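Local structure of putatuve endo-xylanase (Clostridium stercorarium, 1O8P) at residues Ile29-Tyr34 with Thr63-Ile68. The protein is a family 6 carbohydrate-binding module of a putative xylan-degrading endo-xylanase and probably binds xylan and cellulose chains. Numbering follows the deposited sequence.
Sequences IQAEDY and TTYKNI. With CA (calcium ion), chain B.
The ring of Y65 reaches from strand 62-69 across the interior of the family 6 beta-sandwich to the type I turn Q30-D33, which follows strand 29-30 of the opposing sheet. Its OH donates to A31 O at 2.6 Å, in the carbonyl plane and on a lone pair (C=O...OH angle 119°). The same hydroxyl accepts a bond from T63 OG1, so two bonds fix the end of the ring. Packing is tight here. Y34 CB lies over one ring face, a CH-pi contact 4.1 Å from the centroid, while I29 CG2 meets Y65 CD2 at 3.9 Å and F144 stacks edge-to-face. With chi1 at 55°, CG of Y34 sits between its backbone N and carbonyl carbon, and the Y34 ring crosses the T63 side chain, its CD2 against T63 CG2. Toward I68 the fit is sparser: I29 and I68 meet tip to tip through CD1 and CG2, 4.1 Å apart. At the solvent side, D33 meets Y65 CD2 through its backbone O (3.5 Å), which R23 also hydrogen-bonds, while its carboxylate leaves the contact. Across the turn, Q30 OE1 binds calcium at 2.4 Å, with E32 OE1 at 2.6 Å and OE2 more distant at 2.9 Å.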
ATOM      1  N   ILE A  29       3.687  -2.858   6.746  1.00 20.85           N
ATOM      2  CA  ILE A  29       2.795  -1.760   7.104  1.00 20.34           C
ATOM      3  C   ILE A  29       1.382  -2.223   6.865  1.00 20.12           C
ATOM      4  O   ILE A  29       1.015  -2.521   5.719  1.00 19.55           O
ATOM      5  CB  ILE A  29       3.120  -0.472   6.291  1.00 19.97           C
ATOM      6  CG1 ILE A  29       4.603  -0.103   6.429  1.00 18.84           C
ATOM      7  CG2 ILE A  29       2.212   0.690   6.775  1.00 19.99           C
ATOM      8  CD1 ILE A  29       5.181   0.630   5.243  1.00 17.44           C
ATOM      9  N   GLN A  30       0.585  -2.269   7.938  1.00 19.89           N
ATOM     10  CA  GLN A  30      -0.774  -2.770   7.828  1.00 19.48           C
ATOM     11  C   GLN A  30      -1.530  -1.696   7.082  1.00 19.59           C
ATOM     12  O   GLN A  30      -1.494  -0.539   7.475  1.00 20.09           O
ATOM     13  CB  GLN A  30      -1.383  -3.106   9.212  1.00 19.56           C
ATOM     14  CG  GLN A  30      -0.654  -4.244   9.964  1.00 17.80           C
ATOM     15  CD  GLN A  30      -0.607  -5.553   9.150  1.00 19.00           C
ATOM     16  OE1 GLN A  30      -1.525  -5.839   8.357  1.00 16.66           O
ATOM     17  NE2 GLN A  30       0.458  -6.334   9.322  1.00 17.32           N
ATOM     18  N   ALA A  31      -2.185  -2.064   5.985  1.00 18.33           N
ATOM     19  CA  ALA A  31      -2.789  -1.074   5.111  1.00 17.60           C
ATOM     20  C   ALA A  31      -3.956  -0.353   5.810  1.00 17.64           C
ATOM     21  O   ALA A  31      -4.293   0.809   5.467  1.00 17.22           O
ATOM     22  CB  ALA A  31      -3.234  -1.731   3.809  1.00 17.66           C
ATOM     23  N   GLU A  32      -4.590  -1.038   6.763  1.00 17.43           N
ATOM     24  CA  GLU A  32      -5.615  -0.395   7.591  1.00 18.38           C
ATOM     25  C   GLU A  32      -5.024   0.671   8.559  1.00 18.92           C
ATOM     26  O   GLU A  32      -5.769   1.425   9.160  1.00 18.76           O
ATOM     27  CB  GLU A  32      -6.475  -1.434   8.360  1.00 18.86           C
ATOM     28  CG  GLU A  32      -5.771  -2.201   9.474  1.00 18.72           C
ATOM     29  CD  GLU A  32      -4.991  -3.399   8.963  1.00 19.97           C
ATOM     30  OE1 GLU A  32      -4.604  -3.425   7.771  1.00 22.45           O
ATOM     31  OE2 GLU A  32      -4.731  -4.325   9.755  1.00 21.18           O
ATOM     32  N   ASP A  33      -3.700   0.745   8.692  1.00 19.37           N
ATOM     33  CA  ASP A  33      -3.119   1.752   9.604  1.00 20.17           C
ATOM     34  C   ASP A  33      -2.743   3.044   8.862  1.00 19.47           C
ATOM     35  O   ASP A  33      -1.620   3.528   8.979  1.00 19.85           O
ATOM     36  CB  ASP A  33      -1.887   1.199  10.312  1.00 19.81           C
ATOM     37  CG  ASP A  33      -2.199   0.052  11.263  1.00 21.80           C
ATOM     38  OD1 ASP A  33      -3.346  -0.151  11.701  1.00 24.24           O
ATOM     39  OD2 ASP A  33      -1.300  -0.708  11.660  1.00 25.07           O
ATOM     40  N   TYR A  34      -3.674   3.571   8.075  1.00 19.59           N
ATOM     41  CA  TYR A  34      -3.454   4.811   7.369  1.00 20.41           C
ATOM     42  C   TYR A  34      -3.756   6.011   8.284  1.00 21.36           C
ATOM     43  O   TYR A  34      -4.601   5.932   9.194  1.00 22.11           O
ATOM     44  CB  TYR A  34      -4.292   4.863   6.080  1.00 20.24           C
ATOM     45  CG  TYR A  34      -5.773   4.641   6.299  1.00 20.27           C
ATOM     46  CD1 TYR A  34      -6.602   5.688   6.688  1.00 19.14           C
ATOM     47  CD2 TYR A  34      -6.343   3.386   6.110  1.00 20.39           C
ATOM     48  CE1 TYR A  34      -7.959   5.490   6.882  1.00 19.02           C
ATOM     49  CE2 TYR A  34      -7.710   3.164   6.306  1.00 19.59           C
ATOM     50  CZ  TYR A  34      -8.511   4.222   6.685  1.00 22.72           C
ATOM     51  OH  TYR A  34      -9.866   4.010   6.886  1.00 22.38           O
ATOM     52  N   THR A  63      -4.640   6.111   0.188  1.00 17.81           N
ATOM     53  CA  THR A  63      -4.357   6.044   1.611  1.00 17.77           C
ATOM     54  C   THR A  63      -2.978   6.587   1.823  1.00 17.12           C
ATOM     55  O   THR A  63      -2.088   6.406   0.990  1.00 16.41           O
ATOM     56  CB  THR A  63      -4.520   4.618   2.197  1.00 17.39           C
ATOM     57  OG1 THR A  63      -4.151   3.662   1.222  1.00 17.67           O
ATOM     58  CG2 THR A  63      -5.960   4.274   2.447  1.00 17.52           C
ATOM     59  N   THR A  64      -2.809   7.278   2.945  1.00 16.99           N
ATOM     60  CA  THR A  64      -1.574   7.928   3.254  1.00 17.33           C
ATOM     61  C   THR A  64      -1.053   7.364   4.553  1.00 17.24           C
ATOM     62  O   THR A  64      -1.813   7.231   5.515  1.00 18.76           O
ATOM     63  CB  THR A  64      -1.816   9.429   3.402  1.00 18.59           C
ATOM     64  OG1 THR A  64      -2.198   9.977   2.137  1.00 19.64           O
ATOM     65  CG2 THR A  64      -0.507  10.205   3.831  1.00 16.45           C
ATOM     66  N   TYR A  65       0.247   7.088   4.567  1.00 16.84           N
ATOM     67  CA  TYR A  65       0.977   6.495   5.679  1.00 17.17           C
ATOM     68  C   TYR A  65       2.167   7.380   5.951  1.00 17.85           C
ATOM     69  O   TYR A  65       3.166   7.364   5.223  1.00 16.95           O
ATOM     70  CB  TYR A  65       1.439   5.056   5.319  1.00 16.98           C
ATOM     71  CG  TYR A  65       0.283   4.221   4.863  1.00 15.27           C
ATOM     72  CD1 TYR A  65      -0.189   4.306   3.539  1.00 15.17           C
ATOM     73  CD2 TYR A  65      -0.367   3.363   5.749  1.00 16.13           C
ATOM     74  CE1 TYR A  65      -1.258   3.553   3.120  1.00 16.15           C
ATOM     75  CE2 TYR A  65      -1.447   2.602   5.332  1.00 13.42           C
ATOM     76  CZ  TYR A  65      -1.887   2.706   4.013  1.00 15.19           C
ATOM     77  OH  TYR A  65      -2.980   1.989   3.587  1.00 13.77           O
ATOM     78  N   LYS A  66       2.057   8.148   7.030  1.00 18.95           N
ATOM     79  CA  LYS A  66       3.043   9.150   7.384  1.00 19.71           C
ATOM     80  C   LYS A  66       4.215   8.552   8.112  1.00 19.14           C
ATOM     81  O   LYS A  66       4.097   7.512   8.716  1.00 20.13           O
ATOM     82  CB  LYS A  66       2.368  10.229   8.253  1.00 20.14           C
ATOM     83  CG  LYS A  66       1.419  11.126   7.480  1.00 23.93           C
ATOM     84  CD  LYS A  66       0.894  12.240   8.388  1.00 31.58           C
ATOM     85  CE  LYS A  66       1.405  13.623   7.942  1.00 38.47           C
ATOM     86  NZ  LYS A  66       2.904  13.872   8.167  1.00 41.73           N
ATOM     87  N   ASN A  67       5.371   9.193   8.032  1.00 19.69           N
ATOM     88  CA  ASN A  67       6.507   8.822   8.877  1.00 19.84           C
ATOM     89  C   ASN A  67       6.997   7.390   8.660  1.00 19.29           C
ATOM     90  O   ASN A  67       7.266   6.676   9.619  1.00 19.17           O
ATOM     91  CB  ASN A  67       6.192   9.105  10.372  1.00 19.97           C
ATOM     92  CG  ASN A  67       5.785  10.572  10.604  1.00 25.27           C
ATOM     93  OD1 ASN A  67       4.704  10.886  11.158  1.00 30.35           O
ATOM     94  ND2 ASN A  67       6.623  11.468  10.139  1.00 22.70           N
ATOM     95  N   ILE A  68       7.139   6.977   7.401  1.00 17.99           N
ATOM     96  CA  ILE A  68       7.826   5.695   7.146  1.00 17.22           C
ATOM     97  C   ILE A  68       9.356   5.912   7.087  1.00 17.04           C
ATOM     98  O   ILE A  68       9.850   6.768   6.347  1.00 16.02           O
ATOM     99  CB  ILE A  68       7.291   5.018   5.863  1.00 16.56           C
ATOM    100  CG1 ILE A  68       5.757   4.940   5.849  1.00 14.12           C
ATOM    101  CG2 ILE A  68       7.953   3.678   5.613  1.00 17.20           C
ATOM    102  CD1 ILE A  68       5.099   4.487   7.160  1.00 16.13           C
TER
HETATM  103 CA    CA B1149      -3.775  -5.858   7.507  1.00 28.93          CA
HETATM  104  O   HOH W   1      -4.144  -6.966   9.667  1.00 23.47           O